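Long-range contact in 4-alpha-glucanotransferase (Streptococcus agalactiae, PDB 6M6T), which is an amylomaltase, or disproportionating enzyme, of the 4-alpha-glucanotransferase family, built on a TIM-barrel core: residues V140-F153 with Y177-E189. Residues are numbered along the deposited sequence; the frame is centred on the assembly and turned at random.
Sequences VTDFAEFMAIKEHF and YRQKLSEVIKYHE
H188 sits as a knob in the hole formed by A144, M147, A148 and E151 on helix 140-152, and following its side chain outward illustrates how one residue can combine apolar packing with a directed polar bond. Its CB rests against the methyl of A144, 3.7 Å from A144 CB. CG stands anti to the carbonyl carbon (chi1 -73°), a torsion that turns the ring in between M147 and E151. Over the ring, M147 CB lies almost on the normal, 3.5 Å from the centroid of the H188 ring, in a CH-pi contact; Y187 CD1 occupies the opposite face, so the ring is clamped from both sides. CD2 lies obliquely near A144 O, while CE1 passes E151 OE2. At the tip, H188 NE2 gives a nearly straight hydrogen bond (168°) to E151 OE1 at 3.0 Å. The acceptor lies in the imidazole plane, yet the donor stands above the carboxylate plane. This bond and the two covered faces probably limit rotation of the ring.

Beyond the knob, A148 CB fits against I185 CG1 at 3.5 Å and touches V184. I185 CD1 reaches E145 CG, whose extended chain delivers OE1 to R178 NE at 2.8 Å, a salt bridge whose N-H...O bond is bent. Just past the C-terminal end of helix 140-152, F153 CZ packs on Y177 CE2 at 4.0 Å, and the Y177 hydroxyl is hydrogen-bonded to D163; helix 171-180 carries Y177 and R178.

Helix 105-122 backs Y187 and E151. Helix 140-152 and segment 182-189 cross at 125°, a knob-into-hole contact within an all-helical region beside the parallel-stranded TIM-barrel core.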
ATOM      1  N   VAL A 140      -0.078  -9.749  17.491  1.00 45.72           N
ATOM      2  CA  VAL A 140      -0.006  -8.360  17.935  1.00 48.97           C
ATOM      3  C   VAL A 140       1.108  -8.176  18.951  1.00 45.23           C
ATOM      4  O   VAL A 140       1.990  -7.338  18.765  1.00 45.22           O
ATOM      5  CB  VAL A 140      -1.353  -7.875  18.495  1.00 47.01           C
ATOM      6  CG1 VAL A 140      -1.219  -6.445  18.971  1.00 44.77           C
ATOM      7  CG2 VAL A 140      -2.419  -7.937  17.444  1.00 43.42           C
ATOM      8  N   THR A 141       1.105  -8.995  20.009  1.00 51.12           N
ATOM      9  CA  THR A 141       1.944  -8.715  21.177  1.00 51.68           C
ATOM     10  C   THR A 141       3.430  -8.692  20.827  1.00 49.00           C
ATOM     11  O   THR A 141       4.180  -7.879  21.370  1.00 47.92           O
ATOM     12  CB  THR A 141       1.666  -9.730  22.296  1.00 50.39           C
ATOM     13  OG1 THR A 141       2.093 -11.037  21.887  1.00 60.20           O
ATOM     14  CG2 THR A 141       0.181  -9.777  22.614  1.00 45.03           C
ATOM     15  N   ASP A 142       3.887  -9.561  19.924  1.00 50.02           N
ATOM     16  CA  ASP A 142       5.328  -9.548  19.687  1.00 53.95           C
ATOM     17  C   ASP A 142       5.732  -8.421  18.753  1.00 49.19           C
ATOM     18  O   ASP A 142       6.859  -7.913  18.854  1.00 50.33           O
ATOM     19  CB  ASP A 142       5.829 -10.911  19.195  1.00 56.77           C
ATOM     20  CG  ASP A 142       6.637 -11.668  20.297  1.00 71.44           C
ATOM     21  OD1 ASP A 142       7.321 -11.003  21.128  1.00 69.01           O
ATOM     22  OD2 ASP A 142       6.576 -12.921  20.351  1.00 67.63           O
ATOM     23  N   PHE A 143       4.815  -7.956  17.906  1.00 46.82           N
ATOM     24  CA  PHE A 143       5.051  -6.687  17.229  1.00 45.16           C
ATOM     25  C   PHE A 143       5.088  -5.538  18.233  1.00 45.08           C
ATOM     26  O   PHE A 143       5.872  -4.591  18.079  1.00 46.19           O
ATOM     27  CB  PHE A 143       3.981  -6.431  16.167  1.00 46.24           C
ATOM     28  CG  PHE A 143       3.802  -4.978  15.852  1.00 44.56           C
ATOM     29  CD1 PHE A 143       4.648  -4.355  14.950  1.00 37.64           C
ATOM     30  CD2 PHE A 143       2.810  -4.222  16.489  1.00 40.24           C
ATOM     31  CE1 PHE A 143       4.504  -3.008  14.663  1.00 42.15           C
ATOM     32  CE2 PHE A 143       2.671  -2.871  16.224  1.00 35.32           C
ATOM     33  CZ  PHE A 143       3.513  -2.260  15.309  1.00 41.00           C
ATOM     34  N   ALA A 144       4.238  -5.596  19.261  1.00 46.14           N
ATOM     35  CA  ALA A 144       4.204  -4.508  20.236  1.00 49.49           C
ATOM     36  C   ALA A 144       5.493  -4.481  21.051  1.00 50.59           C
ATOM     37  O   ALA A 144       6.021  -3.406  21.374  1.00 51.26           O
ATOM     38  CB  ALA A 144       2.974  -4.646  21.139  1.00 42.95           C
ATOM     39  N   GLU A 145       6.038  -5.659  21.349  1.00 46.57           N
ATOM     40  CA  GLU A 145       7.332  -5.712  22.011  1.00 49.28           C
ATOM     41  C   GLU A 145       8.430  -5.221  21.082  1.00 46.11           C
ATOM     42  O   GLU A 145       9.348  -4.529  21.521  1.00 46.68           O
ATOM     43  CB  GLU A 145       7.625  -7.128  22.510  1.00 47.31           C
ATOM     44  CG  GLU A 145       6.654  -7.588  23.578  1.00 53.96           C
ATOM     45  CD  GLU A 145       6.763  -9.067  23.902  1.00 67.29           C
ATOM     46  OE1 GLU A 145       7.822  -9.661  23.594  1.00 68.44           O
ATOM     47  OE2 GLU A 145       5.788  -9.628  24.472  1.00 69.86           O
ATOM     48  N   PHE A 146       8.354  -5.553  19.793  1.00 47.13           N
ATOM     49  CA  PHE A 146       9.330  -5.014  18.851  1.00 47.98           C
ATOM     50  C   PHE A 146       9.336  -3.493  18.887  1.00 45.95           C
ATOM     51  O   PHE A 146      10.392  -2.866  18.996  1.00 46.88           O
ATOM     52  CB  PHE A 146       9.032  -5.519  17.440  1.00 46.68           C
ATOM     53  CG  PHE A 146       9.996  -5.013  16.391  1.00 51.85           C
ATOM     54  CD1 PHE A 146      11.187  -5.683  16.144  1.00 52.73           C
ATOM     55  CD2 PHE A 146       9.695  -3.882  15.634  1.00 53.09           C
ATOM     56  CE1 PHE A 146      12.067  -5.234  15.171  1.00 54.22           C
ATOM     57  CE2 PHE A 146      10.571  -3.424  14.663  1.00 55.96           C
ATOM     58  CZ  PHE A 146      11.764  -4.103  14.432  1.00 58.89           C
ATOM     59  N   MET A 147       8.157  -2.881  18.810  1.00 48.62           N
ATOM     60  CA  MET A 147       8.086  -1.422  18.841  1.00 50.48           C
ATOM     61  C   MET A 147       8.564  -0.860  20.172  1.00 48.85           C
ATOM     62  O   MET A 147       9.184   0.210  20.207  1.00 45.42           O
ATOM     63  CB  MET A 147       6.661  -0.945  18.554  1.00 44.36           C
ATOM     64  CG  MET A 147       6.213  -1.191  17.123  1.00 45.51           C
ATOM     65  SD  MET A 147       7.246  -0.415  15.847  1.00 54.93           S
ATOM     66  CE  MET A 147       7.629   1.183  16.604  1.00 50.95           C
ATOM     67  N   ALA A 148       8.301  -1.563  21.269  1.00 46.12           N
ATOM     68  CA  ALA A 148       8.764  -1.081  22.562  1.00 49.32           C
ATOM     69  C   ALA A 148      10.287  -1.128  22.655  1.00 49.38           C
ATOM     70  O   ALA A 148      10.935  -0.153  23.058  1.00 54.17           O
ATOM     71  CB  ALA A 148       8.121  -1.902  23.677  1.00 51.32           C
ATOM     72  N   ILE A 149      10.881  -2.259  22.305  1.00 42.96           N
ATOM     73  CA  ILE A 149      12.332  -2.340  22.333  1.00 46.95           C
ATOM     74  C   ILE A 149      12.932  -1.305  21.389  1.00 51.83           C
ATOM     75  O   ILE A 149      13.945  -0.668  21.703  1.00 52.24           O
ATOM     76  CB  ILE A 149      12.796  -3.771  22.000  1.00 45.43           C
ATOM     77  CG1 ILE A 149      12.159  -4.770  22.967  1.00 41.68           C
ATOM     78  CG2 ILE A 149      14.296  -3.879  22.100  1.00 48.16           C
ATOM     79  CD1 ILE A 149      12.468  -6.203  22.644  1.00 37.75           C
ATOM     80  N   LYS A 150      12.298  -1.092  20.231  1.00 52.97           N
ATOM     81  CA  LYS A 150      12.812  -0.112  19.280  1.00 50.61           C
ATOM     82  C   LYS A 150      12.819   1.279  19.891  1.00 48.17           C
ATOM     83  O   LYS A 150      13.779   2.043  19.731  1.00 45.47           O
ATOM     84  CB  LYS A 150      11.971  -0.141  18.005  1.00 50.04           C
ATOM     85  CG  LYS A 150      12.399   0.860  16.937  1.00 55.29           C
ATOM     86  CD  LYS A 150      11.741   0.551  15.601  1.00 54.83           C
ATOM     87  CE  LYS A 150      12.289   1.450  14.503  1.00 59.60           C
ATOM     88  NZ  LYS A 150      13.745   1.258  14.271  1.00 58.69           N
ATOM     89  N   GLU A 151      11.750   1.619  20.601  1.00 57.70           N
ATOM     90  CA  GLU A 151      11.674   2.940  21.194  1.00 56.84           C
ATOM     91  C   GLU A 151      12.671   3.082  22.332  1.00 56.23           C
ATOM     92  O   GLU A 151      13.283   4.146  22.468  1.00 55.94           O
ATOM     93  CB  GLU A 151      10.235   3.231  21.644  1.00 53.25           C
ATOM     94  CG  GLU A 151       9.359   3.773  20.492  1.00 60.96           C
ATOM     95  CD  GLU A 151       7.836   3.657  20.719  1.00 68.49           C
ATOM     96  OE1 GLU A 151       7.395   3.236  21.816  1.00 63.24           O
ATOM     97  OE2 GLU A 151       7.071   3.998  19.779  1.00 67.20           O
ATOM     98  N   HIS A 152      12.893   2.011  23.113  1.00 57.95           N
ATOM     99  CA  HIS A 152      13.868   2.084  24.204  1.00 55.79           C
ATOM    100  C   HIS A 152      15.241   2.448  23.669  1.00 51.18           C
ATOM    101  O   HIS A 152      15.905   3.345  24.199  1.00 61.72           O
ATOM    102  CB  HIS A 152      13.940   0.766  24.989  1.00 55.06           C
ATOM    103  CG  HIS A 152      15.025   0.741  26.037  1.00 64.84           C
ATOM    104  ND1 HIS A 152      15.568  -0.431  26.525  1.00 58.55           N
ATOM    105  CD2 HIS A 152      15.663   1.745  26.690  1.00 63.75           C
ATOM    106  CE1 HIS A 152      16.489  -0.149  27.428  1.00 56.79           C
ATOM    107  NE2 HIS A 152      16.569   1.164  27.545  1.00 57.91           N
ATOM    108  N   PHE A 153      15.663   1.788  22.597  1.00 52.72           N
ATOM    109  CA  PHE A 153      16.969   2.027  21.994  1.00 56.76           C
ATOM    110  C   PHE A 153      16.997   3.285  21.151  1.00 58.18           C
ATOM    111  O   PHE A 153      17.903   3.442  20.318  1.00 59.82           O
ATOM    112  CB  PHE A 153      17.404   0.812  21.168  1.00 48.15           C
ATOM    113  CG  PHE A 153      17.743  -0.372  22.009  1.00 55.19           C
ATOM    114  CD1 PHE A 153      18.606  -0.239  23.092  1.00 58.33           C
ATOM    115  CD2 PHE A 153      17.180  -1.604  21.757  1.00 54.50           C
ATOM    116  CE1 PHE A 153      18.910  -1.316  23.891  1.00 54.57           C
ATOM    117  CE2 PHE A 153      17.487  -2.690  22.555  1.00 55.71           C
ATOM    118  CZ  PHE A 153      18.345  -2.545  23.623  1.00 54.71           C
ATOM    119  N   TYR A 177      12.939  -7.818  29.139  1.00 62.73           N
ATOM    120  CA  TYR A 177      12.439  -6.649  28.418  1.00 55.86           C
ATOM    121  C   TYR A 177      10.918  -6.553  28.456  1.00 53.68           C
ATOM    122  O   TYR A 177      10.373  -5.445  28.398  1.00 54.60           O
ATOM    123  CB  TYR A 177      12.941  -6.683  26.983  1.00 53.97           C
ATOM    124  CG  TYR A 177      14.312  -6.087  26.829  1.00 55.84           C
ATOM    125  CD1 TYR A 177      15.447  -6.787  27.217  1.00 57.52           C
ATOM    126  CD2 TYR A 177      14.474  -4.816  26.308  1.00 51.48           C
ATOM    127  CE1 TYR A 177      16.698  -6.235  27.078  1.00 57.50           C
ATOM    128  CE2 TYR A 177      15.718  -4.259  26.161  1.00 50.63           C
ATOM    129  CZ  TYR A 177      16.823  -4.964  26.549  1.00 52.39           C
ATOM    130  OH  TYR A 177      18.055  -4.385  26.405  1.00 59.16           O
ATOM    131  N   ARG A 178      10.243  -7.683  28.518  1.00 52.25           N
ATOM    132  CA  ARG A 178       8.774  -7.638  28.507  1.00 50.17           C
ATOM    133  C   ARG A 178       8.244  -7.297  29.886  1.00 60.99           C
ATOM    134  O   ARG A 178       7.054  -7.126  29.997  1.00 69.84           O
ATOM    135  CB  ARG A 178       8.197  -8.996  28.144  1.00 49.69           C
ATOM    136  CG  ARG A 178       8.852  -9.624  26.938  1.00 50.70           C
ATOM    137  CD  ARG A 178       8.266 -11.000  26.922  1.00 55.35           C
ATOM    138  NE  ARG A 178       8.514 -11.526  25.607  1.00 67.30           N
ATOM    139  CZ  ARG A 178       8.431 -12.798  25.313  1.00 69.48           C
ATOM    140  NH1 ARG A 178       8.094 -13.654  26.259  1.00 66.26           N
ATOM    141  NH2 ARG A 178       8.670 -13.199  24.081  1.00 65.46           N
ATOM    142  N   GLN A 179       9.097  -7.305  30.897  1.00 64.29           N
ATOM    143  CA  GLN A 179       8.705  -7.037  32.300  1.00 64.45           C
ATOM    144  C   GLN A 179       9.079  -5.595  32.588  1.00 59.86           C
ATOM    145  O   GLN A 179       8.351  -4.917  33.290  1.00 58.10           O
ATOM    146  CB  GLN A 179       9.587  -7.921  33.178  1.00 72.95           C
ATOM    147  CG  GLN A 179       8.983  -8.390  34.494  1.00 81.91           C
ATOM    148  CD  GLN A 179      10.049  -8.918  35.429  1.00 88.17           C
ATOM    149  OE1 GLN A 179      11.067  -9.462  35.009  1.00 82.78           O
ATOM    150  NE2 GLN A 179       9.835  -8.726  36.721  1.00 87.27           N
ATOM    151  N   LYS A 180      10.238  -5.211  32.076  1.00 60.93           N
ATOM    152  CA  LYS A 180      10.813  -3.881  32.213  1.00 61.43           C
ATOM    153  C   LYS A 180      10.072  -2.853  31.351  1.00 57.60           C
ATOM    154  O   LYS A 180      10.115  -1.655  31.663  1.00 54.19           O
ATOM    155  CB  LYS A 180      12.326  -3.986  31.904  1.00 53.36           C
ATOM    156  CG  LYS A 180      13.049  -2.755  31.345  1.00 55.61           C
ATOM    157  CD  LYS A 180      14.318  -3.161  30.560  1.00 55.18           C
ATOM    158  CE  LYS A 180      14.952  -1.965  29.842  1.00 47.53           C
ATOM    159  NZ  LYS A 180      15.133  -0.814  30.796  1.00 46.59           N
ATOM    160  N   LEU A 181       9.330  -3.297  30.324  1.00 55.45           N
ATOM    161  CA  LEU A 181       8.659  -2.396  29.389  1.00 55.62           C
ATOM    162  C   LEU A 181       7.185  -2.743  29.186  1.00 54.56           C
ATOM    163  O   LEU A 181       6.628  -2.464  28.124  1.00 52.04           O
ATOM    164  CB  LEU A 181       9.372  -2.395  28.039  1.00 53.17           C
ATOM    165  CG  LEU A 181      10.806  -1.876  27.927  1.00 56.34           C
ATOM    166  CD1 LEU A 181      11.436  -2.388  26.625  1.00 51.79           C
ATOM    167  CD2 LEU A 181      10.863  -0.336  27.998  1.00 48.82           C
ATOM    168  N   SER A 182       6.551  -3.367  30.161  1.00 55.22           N
ATOM    169  CA  SER A 182       5.173  -3.850  29.920  1.00 54.34           C
ATOM    170  C   SER A 182       4.132  -2.767  29.613  1.00 56.87           C
ATOM    171  O   SER A 182       3.172  -3.116  28.968  1.00 54.18           O
ATOM    172  CB  SER A 182       4.742  -4.780  30.999  1.00 53.35           C
ATOM    173  OG  SER A 182       4.567  -4.089  32.207  1.00 58.33           O
ATOM    174  N   GLU A 183       4.303  -1.514  30.028  1.00 58.55           N
ATOM    175  CA  GLU A 183       3.272  -0.504  29.797  1.00 56.65           C
ATOM    176  C   GLU A 183       3.369   0.109  28.402  1.00 57.19           C
ATOM    177  O   GLU A 183       2.342   0.358  27.748  1.00 59.28           O
ATOM    178  CB  GLU A 183       3.374   0.579  30.874  1.00 63.54           C
ATOM    179  CG  GLU A 183       2.136   1.456  31.012  1.00 74.82           C
ATOM    180  CD  GLU A 183       2.479   2.939  31.118  1.00 81.05           C
ATOM    181  OE1 GLU A 183       3.691   3.267  31.087  1.00 69.15           O
ATOM    182  OE2 GLU A 183       1.537   3.768  31.227  1.00 74.61           O
ATOM    183  N   VAL A 184       4.588   0.336  27.908  1.00 53.09           N
ATOM    184  CA  VAL A 184       4.725   0.804  26.538  1.00 48.11           C
ATOM    185  C   VAL A 184       4.372  -0.292  25.546  1.00 50.53           C
ATOM    186  O   VAL A 184       4.013   0.001  24.403  1.00 47.71           O
ATOM    187  CB  VAL A 184       6.146   1.344  26.296  1.00 46.97           C
ATOM    188  CG1 VAL A 184       7.172   0.264  26.562  1.00 50.69           C
ATOM    189  CG2 VAL A 184       6.277   1.900  24.879  1.00 44.50           C
ATOM    190  N   ILE A 185       4.479  -1.560  25.943  1.00 55.40           N
ATOM    191  CA  ILE A 185       4.016  -2.634  25.073  1.00 50.17           C
ATOM    192  C   ILE A 185       2.497  -2.610  24.985  1.00 50.28           C
ATOM    193  O   ILE A 185       1.914  -2.633  23.886  1.00 52.95           O
ATOM    194  CB  ILE A 185       4.522  -4.001  25.573  1.00 52.84           C
ATOM    195  CG1 ILE A 185       6.036  -4.122  25.457  1.00 50.12           C
ATOM    196  CG2 ILE A 185       3.876  -5.144  24.781  1.00 51.96           C
ATOM    197  CD1 ILE A 185       6.573  -5.356  26.177  1.00 50.35           C
ATOM    198  N   LYS A 186       1.833  -2.580  26.147  1.00 46.64           N
ATOM    199  CA  LYS A 186       0.375  -2.503  26.150  1.00 52.14           C
ATOM    200  C   LYS A 186      -0.117  -1.307  25.340  1.00 51.30           C
ATOM    201  O   LYS A 186      -1.164  -1.391  24.687  1.00 48.90           O
ATOM    202  CB  LYS A 186      -0.151  -2.438  27.585  1.00 50.62           C
ATOM    203  CG  LYS A 186      -1.631  -2.731  27.722  1.00 52.69           C
ATOM    204  CD  LYS A 186      -1.933  -3.666  28.895  1.00 52.73           C
ATOM    205  CE  LYS A 186      -1.679  -5.132  28.558  1.00 53.84           C
ATOM    206  NZ  LYS A 186      -2.364  -5.553  27.308  1.00 56.08           N
ATOM    207  N   TYR A 187       0.632  -0.198  25.347  1.00 51.57           N
ATOM    208  CA  TYR A 187       0.268   0.925  24.490  1.00 44.02           C
ATOM    209  C   TYR A 187       0.100   0.481  23.036  1.00 47.04           C
ATOM    210  O   TYR A 187      -0.913   0.787  22.391  1.00 48.32           O
ATOM    211  CB  TYR A 187       1.311   2.043  24.594  1.00 42.70           C
ATOM    212  CG  TYR A 187       1.192   3.011  23.453  1.00 46.66           C
ATOM    213  CD1 TYR A 187       1.893   2.805  22.257  1.00 45.40           C
ATOM    214  CD2 TYR A 187       0.335   4.105  23.537  1.00 47.56           C
ATOM    215  CE1 TYR A 187       1.758   3.663  21.181  1.00 48.69           C
ATOM    216  CE2 TYR A 187       0.190   4.980  22.458  1.00 51.60           C
ATOM    217  CZ  TYR A 187       0.906   4.756  21.284  1.00 54.65           C
ATOM    218  OH  TYR A 187       0.783   5.611  20.207  1.00 58.09           O
ATOM    219  N   HIS A 188       1.099  -0.233  22.498  1.00 49.09           N
ATOM    220  CA  HIS A 188       1.099  -0.573  21.076  1.00 45.82           C
ATOM    221  C   HIS A 188       0.070  -1.640  20.756  1.00 46.05           C
ATOM    222  O   HIS A 188      -0.514  -1.631  19.662  1.00 50.03           O
ATOM    223  CB  HIS A 188       2.474  -1.052  20.640  1.00 41.08           C
ATOM    224  CG  HIS A 188       3.493   0.039  20.539  1.00 45.01           C
ATOM    225  ND1 HIS A 188       3.536   0.923  19.480  1.00 43.68           N
ATOM    226  CD2 HIS A 188       4.525   0.373  21.351  1.00 44.91           C
ATOM    227  CE1 HIS A 188       4.547   1.758  19.650  1.00 49.15           C
ATOM    228  NE2 HIS A 188       5.164   1.446  20.777  1.00 47.19           N
ATOM    229  N   GLU A 189      -0.166  -2.557  21.697  1.00 44.34           N
ATOM    230  CA  GLU A 189      -1.293  -3.478  21.555  1.00 44.84           C
ATOM    231  C   GLU A 189      -2.598  -2.717  21.387  1.00 49.14           C
ATOM    232  O   GLU A 189      -3.402  -3.011  20.490  1.00 51.98           O
ATOM    233  CB  GLU A 189      -1.394  -4.399  22.766  1.00 44.97           C
ATOM    234  CG  GLU A 189      -0.832  -5.773  22.508  1.00 57.38           C
ATOM    235  CD  GLU A 189      -0.187  -6.399  23.731  1.00 63.24           C
ATOM    236  OE1 GLU A 189      -0.784  -6.367  24.844  1.00 59.91           O
ATOM    237  OE2 GLU A 189       0.945  -6.901  23.562  1.00 63.27           O
TER
HETATM  238  O   HOH W   1      17.330   1.585  30.360  1.00 33.54           O